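Local coordinates for protein ribokinase (Staphylococcus aureus, PDB 3RY7) that phosphorylates D-ribose at O-5 with ATP and magnesium, and is activated by monovalent cations, feeding ribose 5-phosphate into nucleotide and amino acid synthesis or the pentose phosphate pathway, at residues T162-A167 / S178-I183; I182-E187 / L220-K225. One frame throughout, in Å; residues are numbered along the deposited sequence.

Contact 1: residues T162-A167 / S178-I183; sequences TVLNPA and SLIDII
Thr162 and Asp181 grip each other through both backbone and side chain. With chi1 at 61°, the threonine hydroxyl is held between its own backbone N and carbonyl carbon. From there OG1 works in two directions: it donates to Leu179 O at 2.6 Å, lying in the carbonyl plane on a lone pair, and it accepts the N-H of Asp181 at 2.8 Å. Asp181 returns the grip: its OD2 takes the backbone N-H of Thr162 at 3.1 Å, the donor standing 42° out of the carboxylate plane. These three bonds pin the turn that leads into the second strand.

Beyond this clasp, regular parallel pairing takes over. Ile182 N bonds to Thr162 O at 2.9 Å, and Ile182 O receives Leu164 N at 2.9 Å. Ile182 is thus bracketed by the residues before and after its partner Val163, as parallel strands require.

The side chains divide between the two faces. On one, Val163 CB meets Ile182 CB at 3.8 Å. On the other, with CG anti to the backbone N (chi1 175°), Leu164 directs its branch to the Ile180 side, where CD2 lies 3.5 Å from Ile180 CD1, the two chains lying at a slant to each other. Further along this face Pro166 ring carbon CG lies 4.1 Å from Ile183 CG1, the two side chains crossing at about a right angle.

In the second shell, Phe152 and Ala155 of helix 145-157 pack on Thr162, Leu172 on Leu164, and Leu193 on both Pro166 and Ile183. Pro166 itself centres an inverse gamma turn. Strand 161-165, helix 174-177 and strand 182-183 form a beta-alpha-beta unit of the central sheet of the ribokinase fold.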
# COMPACT_ATOMS: atom_id res chain seq x y z
N THR A 162 23.85 -3.38 24.47
CA THR A 162 22.85 -4.40 24.20
C THR A 162 21.42 -3.87 24.32
O THR A 162 21.09 -3.14 25.25
CB THR A 162 22.99 -5.60 25.13
OG1 THR A 162 22.83 -5.18 26.49
CG2 THR A 162 24.35 -6.25 24.94
N VAL A 163 20.56 -4.25 23.37
CA VAL A 163 19.17 -3.86 23.44
C VAL A 163 18.21 -5.03 23.19
O VAL A 163 18.28 -5.71 22.17
CB VAL A 163 18.86 -2.58 22.58
CG1 VAL A 163 20.05 -2.18 21.71
CG2 VAL A 163 17.60 -2.75 21.78
N LEU A 164 17.36 -5.28 24.17
CA LEU A 164 16.41 -6.38 24.09
C LEU A 164 14.98 -5.87 23.96
O LEU A 164 14.50 -5.10 24.80
CB LEU A 164 16.50 -7.29 25.32
CG LEU A 164 15.45 -8.41 25.35
CD1 LEU A 164 15.71 -9.41 24.25
CD2 LEU A 164 15.39 -9.11 26.70
N ASN A 165 14.33 -6.29 22.88
CA ASN A 165 12.89 -6.14 22.72
C ASN A 165 12.23 -7.43 23.18
O ASN A 165 12.23 -8.42 22.45
CB ASN A 165 12.58 -5.82 21.25
CG ASN A 165 11.13 -6.05 20.89
OD1 ASN A 165 10.83 -6.69 19.88
ND2 ASN A 165 10.21 -5.52 21.70
N PRO A 166 11.71 -7.45 24.42
CA PRO A 166 11.32 -8.69 25.08
C PRO A 166 9.95 -9.20 24.62
O PRO A 166 9.05 -9.38 25.44
CB PRO A 166 11.27 -8.30 26.57
CG PRO A 166 10.88 -6.85 26.54
CD PRO A 166 11.50 -6.27 25.29
N ALA A 167 9.84 -9.46 23.31
CA ALA A 167 8.59 -9.80 22.64
C ALA A 167 8.83 -11.02 21.77
O ALA A 167 9.88 -11.14 21.15
CB ALA A 167 8.13 -8.63 21.75
N SER A 178 20.69 -9.34 33.40
CA SER A 178 21.86 -8.60 33.87
C SER A 178 22.80 -8.22 32.73
O SER A 178 23.83 -7.60 32.96
CB SER A 178 22.63 -9.44 34.89
OG SER A 178 23.35 -10.46 34.23
N LEU A 179 22.45 -8.62 31.50
CA LEU A 179 23.27 -8.32 30.34
C LEU A 179 22.66 -7.23 29.47
O LEU A 179 23.27 -6.81 28.48
CB LEU A 179 23.47 -9.59 29.50
CG LEU A 179 24.13 -10.79 30.20
CD1 LEU A 179 24.29 -11.99 29.22
CD2 LEU A 179 25.47 -10.37 30.78
N ILE A 180 21.46 -6.78 29.82
CA ILE A 180 20.70 -5.84 28.98
C ILE A 180 20.97 -4.39 29.35
O ILE A 180 20.78 -4.00 30.50
CB ILE A 180 19.20 -6.08 29.15
CG1 ILE A 180 18.84 -7.52 28.76
CG2 ILE A 180 18.39 -5.05 28.32
CD1 ILE A 180 17.50 -7.96 29.27
N ASP A 181 21.41 -3.60 28.37
CA ASP A 181 21.62 -2.17 28.57
C ASP A 181 20.34 -1.34 28.35
O ASP A 181 20.04 -0.40 29.10
CB ASP A 181 22.76 -1.70 27.67
CG ASP A 181 24.10 -2.35 28.04
OD1 ASP A 181 24.24 -2.79 29.20
OD2 ASP A 181 25.00 -2.42 27.18
N ILE A 182 19.58 -1.72 27.33
CA ILE A 182 18.35 -1.02 26.95
C ILE A 182 17.25 -2.04 26.76
O ILE A 182 17.37 -2.95 25.94
CB ILE A 182 18.51 -0.30 25.60
CG1 ILE A 182 19.77 0.56 25.57
CG2 ILE A 182 17.27 0.54 25.27
CD1 ILE A 182 19.86 1.44 24.30
N ILE A 183 16.18 -1.92 27.54
CA ILE A 183 15.05 -2.81 27.37
C ILE A 183 13.83 -2.03 26.82
O ILE A 183 13.57 -0.90 27.23
CB ILE A 183 14.73 -3.56 28.66
CG1 ILE A 183 13.86 -4.77 28.37
CG2 ILE A 183 14.11 -2.64 29.72
CD1 ILE A 183 13.73 -5.73 29.54

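Contact 2: residues I182-E187 / L220-K225; sequences IIVPNE and LITLGK
Thr222 and Glu187 are set by their first torsions to reach the opposite segment. In Thr222, chi1 of 51° tucks OG1 between the backbone N and the carbonyl carbon, placing it 3.0 Å from Pro185 O and beside Asn186, whose CB lies 3.4 Å from the same OG1. In Glu187, chi1 of -63° puts CG opposite the carbonyl carbon; the chain then runs on extended across Leu223 at about a right angle, CG resting 3.6 Å from Leu223 CD2.

Two backbone hydrogen bonds join the segments. Leu220 N donates to Ile183 O at 3.0 Å, nearly linear at 175°, and Thr222 N donates to Pro185 O at 2.9 Å. Between them Pro185, lacking an N-H, presents its CD to Leu220 O instead, and the Val184 CA hydrogen also points at that oxygen.

A bound water extends the threonine's reach: it donates to Val184 O and lies 2.8 Å from Thr222 OG1, bridging the two segments. Glu187 OE2 is modelled 2.9 Å from Leu223 O, two acceptors with no hydrogen to share, so the exact position of the carboxylate is doubtful. Asn186 spends its amide on the next helix, OD1 hydrogen-bonding Glu189 N as the N-cap of helix 187-194.

Asn186 and Thr222 to Lys225 belong to the probable ATP site, so the contact brings two of its backbone segments together. Around it, Leu220 and Thr222 pack on Phe256 of helix 252-263, which also receives Val184 through Ile257. Ile221 and Leu223 meet Asn207 and Met204 of helix 201-213, while Tyr229 on strand 228-231 bonds to the Ile221 backbone, continuing the sheet beyond strand 218-222.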
# COMPACT_ATOMS: atom_id res chain seq x y z
N ILE A 182 19.58 -1.72 27.33
CA ILE A 182 18.35 -1.02 26.95
C ILE A 182 17.25 -2.04 26.76
O ILE A 182 17.37 -2.95 25.94
CB ILE A 182 18.51 -0.30 25.60
CG1 ILE A 182 19.77 0.56 25.57
CG2 ILE A 182 17.27 0.54 25.27
CD1 ILE A 182 19.86 1.44 24.30
N ILE A 183 16.18 -1.92 27.54
CA ILE A 183 15.05 -2.81 27.37
C ILE A 183 13.83 -2.03 26.82
O ILE A 183 13.57 -0.90 27.23
CB ILE A 183 14.73 -3.56 28.66
CG1 ILE A 183 13.86 -4.77 28.37
CG2 ILE A 183 14.11 -2.64 29.72
CD1 ILE A 183 13.73 -5.73 29.54
N VAL A 184 13.11 -2.64 25.88
CA VAL A 184 12.01 -1.96 25.17
C VAL A 184 10.75 -2.82 25.10
O VAL A 184 10.36 -3.26 24.03
CB VAL A 184 12.43 -1.64 23.72
CG1 VAL A 184 11.35 -0.86 22.99
CG2 VAL A 184 13.74 -0.88 23.69
N PRO A 185 10.12 -3.08 26.25
CA PRO A 185 8.86 -3.83 26.23
C PRO A 185 7.69 -2.94 25.78
O PRO A 185 7.83 -1.72 25.66
CB PRO A 185 8.68 -4.24 27.69
CG PRO A 185 9.41 -3.20 28.46
CD PRO A 185 10.58 -2.81 27.62
N ASN A 186 6.54 -3.56 25.52
CA ASN A 186 5.31 -2.82 25.43
C ASN A 186 4.71 -2.92 26.84
O ASN A 186 5.36 -3.46 27.74
CB ASN A 186 4.38 -3.41 24.37
CG ASN A 186 3.98 -4.83 24.69
OD1 ASN A 186 4.10 -5.28 25.82
ND2 ASN A 186 3.49 -5.54 23.69
N GLU A 187 3.48 -2.43 27.02
CA GLU A 187 2.87 -2.42 28.35
C GLU A 187 2.67 -3.82 28.89
O GLU A 187 2.81 -4.06 30.10
CB GLU A 187 1.51 -1.72 28.31
CG GLU A 187 1.62 -0.27 27.93
CD GLU A 187 0.34 0.26 27.31
OE1 GLU A 187 -0.73 0.12 27.95
OE2 GLU A 187 0.43 0.80 26.18
N LEU A 220 12.58 1.79 28.01
CA LEU A 220 11.47 2.35 27.23
C LEU A 220 10.28 1.44 27.37
O LEU A 220 10.40 0.22 27.29
CB LEU A 220 11.79 2.44 25.74
CG LEU A 220 12.74 3.50 25.22
CD1 LEU A 220 14.11 3.35 25.87
CD2 LEU A 220 12.82 3.37 23.70
N ILE A 221 9.11 2.04 27.57
CA ILE A 221 7.89 1.27 27.50
C ILE A 221 7.06 1.85 26.37
O ILE A 221 6.64 3.01 26.41
CB ILE A 221 7.11 1.33 28.81
CG1 ILE A 221 8.02 0.95 29.98
CG2 ILE A 221 5.88 0.42 28.74
CD1 ILE A 221 7.34 0.99 31.34
N THR A 222 6.85 1.04 25.33
CA THR A 222 6.01 1.46 24.22
C THR A 222 4.55 1.37 24.66
O THR A 222 4.13 0.40 25.31
CB THR A 222 6.28 0.60 22.97
OG1 THR A 222 6.20 -0.79 23.31
CG2 THR A 222 7.65 0.93 22.41
N LEU A 223 3.78 2.41 24.35
CA LEU A 223 2.43 2.55 24.90
C LEU A 223 1.36 2.55 23.80
O LEU A 223 0.18 2.84 24.07
CB LEU A 223 2.33 3.82 25.74
CG LEU A 223 3.39 3.98 26.83
CD1 LEU A 223 3.44 5.41 27.35
CD2 LEU A 223 3.16 3.00 27.96
N GLY A 224 1.77 2.22 22.58
CA GLY A 224 0.86 2.20 21.45
C GLY A 224 0.40 3.60 21.06
O GLY A 224 1.23 4.47 20.76
N LYS A 225 -0.90 3.84 21.09
CA LYS A 225 -1.47 5.13 20.76
C LYS A 225 -1.05 6.17 21.76
O LYS A 225 -0.92 7.32 21.44
CB LYS A 225 -2.98 5.07 20.77
CG LYS A 225 -3.58 4.26 19.68
CD LYS A 225 -5.02 4.62 19.50
CE LYS A 225 -5.19 5.43 18.23
NZ LYS A 225 -5.68 4.59 17.12
O HOH W 1 8.16 -2.56 22.43

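In the fold
Of the strands involved, 161-165 comes first along the chain, and contact 1 closes a short loop of ten residues that holds helix 174-177. Contact 2 starts where that loop ends: both contacts use Ile182 and Ile183, and the second loop, 32 residues long, carries helices 187-194 and 201-213 before strand 218-222. The loops therefore follow one another, overlapping on the shared strand without either enclosing the other. Strand 182-183 sits between its two neighbours and joins three consecutive parallel strands of the nine-stranded sheet. Past its end the two contacts still touch, with Leu164 O probably bonded to Val184 N and Pro166 packed on Pro185, connecting 162-167 to the segment carrying Asn186.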